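Local coordinates for protein putative surface-anchored fimbrial subunit (Corynebacterium diphtheriae, PDB 3HR6) that forms the shaft of a cell-wall-anchored pilus as its major pilin, built of tandem Ig-like modules stabilised by isopeptide and disulfide bonds, at residues S233-G238 and P277-A282; F187-K192 and L252-E257. All coordinates share one frame; numbering follows the deposited sequence.

Contact 1 (S233-G238 and P277-A282)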
loop_
_atom_site.group_PDB
_atom_site.type_symbol
_atom_site.label_atom_id
_atom_site.label_comp_id
_atom_site.label_asym_id
_atom_site.label_seq_id
_atom_site.Cartn_x
_atom_site.Cartn_y
_atom_site.Cartn_z
ATOM N N SER A 233 9.619 5.460 0.193
ATOM C CA SER A 233 10.102 4.403 -0.683
ATOM C C SER A 233 11.350 3.799 -0.092
ATOM O O SER A 233 12.225 4.549 0.316
ATOM C CB SER A 233 10.503 5.032 -2.010
ATOM O OG SER A 233 11.057 4.056 -2.876
ATOM N N VAL A 234 11.374 2.471 -0.065
ATOM C CA VAL A 234 12.516 1.674 0.417
ATOM C C VAL A 234 12.915 0.770 -0.720
ATOM O O VAL A 234 12.111 0.008 -1.213
ATOM C CB VAL A 234 12.162 0.843 1.616
ATOM C CG1 VAL A 234 13.385 -0.099 1.977
ATOM C CG2 VAL A 234 11.748 1.751 2.796
ATOM N N GLN A 235 14.193 0.841 -1.095
ATOM C CA GLN A 235 14.644 0.138 -2.260
ATOM C C GLN A 235 15.875 -0.627 -1.894
ATOM O O GLN A 235 16.801 -0.058 -1.320
ATOM C CB GLN A 235 14.986 1.191 -3.290
ATOM C CG GLN A 235 15.136 0.714 -4.665
ATOM C CD GLN A 235 14.900 1.842 -5.660
ATOM O OE1 GLN A 235 13.743 2.135 -6.072
ATOM N NE2 GLN A 235 15.962 2.476 -6.032
ATOM N N LEU A 236 15.922 -1.888 -2.277
ATOM C CA LEU A 236 17.102 -2.710 -2.067
ATOM C C LEU A 236 17.950 -2.788 -3.329
ATOM O O LEU A 236 17.455 -3.033 -4.414
ATOM C CB LEU A 236 16.737 -4.127 -1.634
ATOM C CG LEU A 236 15.875 -4.259 -0.389
ATOM C CD1 LEU A 236 15.425 -5.745 -0.181
ATOM C CD2 LEU A 236 16.633 -3.724 0.808
ATOM N N ALA A 237 19.247 -2.657 -3.149
ATOM C CA ALA A 237 20.191 -2.722 -4.268
ATOM C C ALA A 237 21.488 -3.380 -3.801
ATOM O O ALA A 237 21.556 -3.870 -2.678
ATOM C CB ALA A 237 20.437 -1.331 -4.824
ATOM N N GLY A 238 22.507 -3.389 -4.650
ATOM C CA GLY A 238 23.837 -3.836 -4.229
ATOM C C GLY A 238 23.870 -5.282 -3.765
ATOM O O GLY A 238 23.121 -6.103 -4.284
ATOM N N PRO A 277 8.970 -5.516 -7.900
ATOM C CA PRO A 277 10.227 -6.265 -8.083
ATOM C C PRO A 277 11.165 -5.569 -9.101
ATOM O O PRO A 277 11.624 -6.204 -10.047
ATOM C CB PRO A 277 9.734 -7.603 -8.630
ATOM C CG PRO A 277 8.529 -7.245 -9.407
ATOM C CD PRO A 277 7.861 -6.073 -8.692
ATOM N N SER A 278 11.396 -4.283 -8.901
ATOM C CA SER A 278 12.148 -3.421 -9.820
ATOM C C SER A 278 12.551 -2.177 -9.039
ATOM O O SER A 278 11.900 -1.837 -8.058
ATOM C CB SER A 278 11.262 -3.013 -11.014
ATOM O OG SER A 278 12.054 -2.358 -12.013
ATOM N N ASN A 279 13.631 -1.508 -9.454
ATOM C CA ASN A 279 14.094 -0.284 -8.849
ATOM C C ASN A 279 13.991 0.845 -9.897
ATOM O O ASN A 279 14.939 1.122 -10.637
ATOM C CB ASN A 279 15.550 -0.436 -8.371
ATOM C CG ASN A 279 15.683 -1.349 -7.186
ATOM O OD1 ASN A 279 14.699 -1.701 -6.560
ATOM N ND2 ASN A 279 16.907 -1.753 -6.878
ATOM N N PRO A 280 12.818 1.489 -9.964
ATOM C CA PRO A 280 12.638 2.487 -11.002
ATOM C C PRO A 280 13.605 3.656 -10.853
ATOM O O PRO A 280 13.904 4.061 -9.729
ATOM C CB PRO A 280 11.196 2.971 -10.806
ATOM C CG PRO A 280 10.572 2.047 -9.905
ATOM C CD PRO A 280 11.581 1.208 -9.237
ATOM N N THR A 281 14.043 4.191 -11.983
ATOM C CA THR A 281 14.937 5.355 -12.005
ATOM C C THR A 281 14.149 6.636 -11.700
ATOM O O THR A 281 14.720 7.580 -11.184
ATOM C CB THR A 281 15.662 5.460 -13.338
ATOM O OG1 THR A 281 14.723 5.297 -14.398
ATOM C CG2 THR A 281 16.738 4.398 -13.472
ATOM N N ALA A 282 12.848 6.661 -12.006
ATOM C CA ALA A 282 11.982 7.816 -11.717
ATOM C C ALA A 282 11.283 7.594 -10.400
ATOM O O ALA A 282 11.147 6.462 -9.958
ATOM C CB ALA A 282 10.954 8.019 -12.825
#

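Contact 2 (F187-K192 and L252-E257)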
loop_
_atom_site.group_PDB
_atom_site.type_symbol
_atom_site.label_atom_id
_atom_site.label_comp_id
_atom_site.label_asym_id
_atom_site.label_seq_id
_atom_site.Cartn_x
_atom_site.Cartn_y
_atom_site.Cartn_z
ATOM N N PHE A 187 13.899 -4.317 -5.827
ATOM C CA PHE A 187 12.907 -4.631 -4.818
ATOM C C PHE A 187 12.566 -3.343 -4.102
ATOM O O PHE A 187 13.390 -2.797 -3.371
ATOM C CB PHE A 187 13.405 -5.714 -3.853
ATOM C CG PHE A 187 12.301 -6.578 -3.290
ATOM C CD1 PHE A 187 11.821 -7.653 -4.000
ATOM C CD2 PHE A 187 11.737 -6.306 -2.076
ATOM C CE1 PHE A 187 10.842 -8.458 -3.496
ATOM C CE2 PHE A 187 10.697 -7.110 -1.588
ATOM C CZ PHE A 187 10.269 -8.162 -2.293
ATOM N N THR A 188 11.402 -2.812 -4.429
ATOM C CA THR A 188 10.984 -1.541 -3.882
ATOM C C THR A 188 9.697 -1.715 -3.075
ATOM O O THR A 188 8.784 -2.392 -3.516
ATOM C CB THR A 188 10.755 -0.529 -5.012
ATOM O OG1 THR A 188 11.995 -0.268 -5.676
ATOM C CG2 THR A 188 10.201 0.804 -4.472
ATOM N N VAL A 189 9.632 -1.142 -1.883
ATOM C CA VAL A 189 8.391 -1.078 -1.111
ATOM C C VAL A 189 8.072 0.407 -1.011
ATOM O O VAL A 189 8.885 1.169 -0.518
ATOM C CB VAL A 189 8.484 -1.727 0.272
ATOM C CG1 VAL A 189 7.120 -1.519 1.077
ATOM C CG2 VAL A 189 8.846 -3.219 0.142
ATOM N N ALA A 190 6.899 0.818 -1.542
ATOM C CA ALA A 190 6.504 2.218 -1.531
ATOM C C ALA A 190 5.169 2.379 -0.885
ATOM O O ALA A 190 4.311 1.500 -0.955
ATOM C CB ALA A 190 6.414 2.801 -2.954
ATOM N N ASP A 191 5.012 3.530 -0.247
ATOM C CA ASP A 191 3.767 3.782 0.501
ATOM C C ASP A 191 3.413 5.221 0.301
ATOM O O ASP A 191 4.185 6.109 0.683
ATOM C CB ASP A 191 3.985 3.436 1.987
ATOM C CG ASP A 191 2.704 3.478 2.806
ATOM O OD1 ASP A 191 1.846 4.371 2.530
ATOM O OD2 ASP A 191 2.566 2.623 3.674
ATOM N N LYS A 192 2.271 5.483 -0.341
ATOM C CA LYS A 192 1.809 6.851 -0.541
ATOM C C LYS A 192 0.916 7.126 0.637
ATOM O O LYS A 192 -0.231 6.644 0.691
ATOM C CB LYS A 192 1.065 7.037 -1.876
ATOM C CG LYS A 192 0.694 8.469 -2.236
ATOM C CD LYS A 192 0.049 8.430 -3.658
ATOM C CE LYS A 192 -0.223 9.768 -4.245
ATOM N NZ LYS A 192 -0.859 9.563 -5.564
ATOM N N LEU A 252 10.643 -8.978 4.546
ATOM C CA LEU A 252 11.192 -7.660 4.578
ATOM C C LEU A 252 10.185 -6.799 5.311
ATOM O O LEU A 252 9.072 -6.647 4.812
ATOM C CB LEU A 252 11.378 -7.176 3.133
ATOM C CG LEU A 252 11.943 -5.771 3.002
ATOM C CD1 LEU A 252 13.383 -5.756 3.401
ATOM C CD2 LEU A 252 11.755 -5.229 1.534
ATOM N N VAL A 253 10.545 -6.194 6.442
ATOM C CA VAL A 253 9.607 -5.431 7.248
ATOM C C VAL A 253 10.058 -3.989 7.291
ATOM O O VAL A 253 11.198 -3.750 7.610
ATOM C CB VAL A 253 9.493 -5.983 8.680
ATOM C CG1 VAL A 253 8.515 -5.103 9.503
ATOM C CG2 VAL A 253 9.037 -7.483 8.630
ATOM N N VAL A 254 9.198 -3.092 6.834
ATOM C CA VAL A 254 9.390 -1.663 6.870
ATOM C C VAL A 254 8.460 -1.146 7.940
ATOM O O VAL A 254 7.236 -1.434 7.919
ATOM C CB VAL A 254 9.052 -1.027 5.514
ATOM C CG1 VAL A 254 9.136 0.527 5.561
ATOM C CG2 VAL A 254 9.968 -1.628 4.445
ATOM N N GLU A 255 9.014 -0.392 8.888
ATOM C CA GLU A 255 8.203 0.328 9.851
ATOM C C GLU A 255 8.503 1.787 9.822
ATOM O O GLU A 255 9.618 2.180 9.572
ATOM C CB GLU A 255 8.417 -0.184 11.263
ATOM C CG GLU A 255 7.874 -1.574 11.437
ATOM C CD GLU A 255 7.923 -2.017 12.899
ATOM O OE1 GLU A 255 8.835 -1.591 13.648
ATOM O OE2 GLU A 255 7.017 -2.772 13.297
ATOM N N PHE A 256 7.476 2.601 10.037
ATOM C CA PHE A 256 7.677 4.032 10.156
ATOM C C PHE A 256 6.574 4.688 10.969
ATOM O O PHE A 256 5.479 4.142 11.112
ATOM C CB PHE A 256 7.783 4.657 8.752
ATOM C CG PHE A 256 6.531 4.581 7.931
ATOM C CD1 PHE A 256 5.640 5.631 7.866
ATOM C CD2 PHE A 256 6.251 3.423 7.179
ATOM C CE1 PHE A 256 4.480 5.523 7.074
ATOM C CE2 PHE A 256 5.085 3.313 6.407
ATOM C CZ PHE A 256 4.228 4.376 6.337
ATOM N N GLU A 257 6.907 5.873 11.469
ATOM C CA GLU A 257 5.956 6.721 12.160
ATOM C C GLU A 257 5.702 7.996 11.337
ATOM O O GLU A 257 6.570 8.459 10.598
ATOM C CB GLU A 257 6.441 7.101 13.546
ATOM C CG GLU A 257 6.548 5.962 14.507
ATOM C CD GLU A 257 6.809 6.419 15.940
ATOM O OE1 GLU A 257 6.451 7.566 16.278
ATOM O OE2 GLU A 257 7.367 5.629 16.729
#

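Contact 1 (S233-G238 and P277-A282)
Gln235 meets Asn279 near the end of strand 229-236, within a Cna-type Ig-like module of the pilin, where the loop that follows strand 268-276 passes beside the C-terminal end of this strand and the start of its neighbour, 187-192. The CA atoms of Gln235 and Asn279 are the closest pair of the two segments, 6.6 Å apart, and both side chains set out toward each other. In Gln235 the CG atom lies anti to the backbone N (chi1 -165°), and the chain runs on extended, which lays it across the flat amide of Asn279. The two amide planes differ by only 18° and are stacked, with Gln235 CD 3.6 Å from Asn279 CG. Before the amide, the methylene Gln235 CG comes closer still, 3.1 Å from Asn279 OD1. At its far end Gln235 OE1 comes within 3.9 Å of Pro280 CD, but its polar partner is Thr188 OG1, to which it is hydrogen-bonded.

Leu236 contributes its backbone. Asn279 ND2 donates to Leu236 O over 2.8 Å in a nearly straight bond. The acceptor lies close to the asparagine amide plane, while the donor stands 37° above the carbonyl plane. On the other arm of the same amide, Asn279 OD1 accepts from Phe187 N, so both ends are engaged and the flip of the group is fixed. Leu236 N is still 2.9 Å from Phe187 O, whereas Leu236 O and Phe187 N stand 4.0 Å apart, beyond direct bonding. The asparagine amide thus bridges neighbouring strands where they separate. Past the strand end, the methyl of Ala237 adds a marginal touch, with Ala237 CB 4.1 Å from Asn279 ND2.

Contact 2 (F187-K192 and L252-E257)
Asp191 OD2 meets the rim of Phe256 while also accepting a hydrogen bond from Lys149 NZ. It lies 3.6 Å from Phe256 CZ, and the carboxylate is turned 86° against the ring plane. Because OD2 lies in that plane, it faces the C-H edge, where the ring's weak positive polarisation probably suits it better than the face would. Phe256 reaches this place with CG between the backbone N and the carbonyl carbon (chi1 66°). Asn271 lies beside this acid too; a lysine, an asparagine and a buried acid together are consistent with the isopeptide sites of such modules.

The rest of the interface is apolar. Leu252 CD2 does most of the touching: it meets the edge of the Phe187 ring, 3.8 Å from Phe187 CD2, and stands equally 3.8 Å from Val189 CG2. The other valine branch meets Val254 more loosely, Val189 CG1 to Val254 CG2 being 4.4 Å.

No hydrogen bond joins the two segments. Their axes pass 9.5 Å apart at a 30° angle, and alternate residues point inward, the signature of facing sheets in an Ig-like beta sandwich. In one sheet strand 187-192 is flanked by strands 229-236 and 268-276; in the other strand 251-259 runs between strands 166-174 and 206-209.

How the contacts relate
From the N terminus the segments come in the order 187-192, 233-238, 252-257 and 277-282, so contacts 1 and 2 alternate along the chain and their loops cross. Contact 2 closes the longer loop, returning after about 60 residues to join the two sheets through the core. Contact 1 opens inside that loop and closes beyond it, about 40 residues on, fastening the loop after strand 268-276 to the end of strand 229-236. The link between the contacts is the pairing of strands 187-192 and 229-236, neighbours in one sheet: Val234 O is 2.8 Å from Val189 N, a probable hydrogen bond. The contact centres lie about 12 Å apart, one at the surface and the other buried.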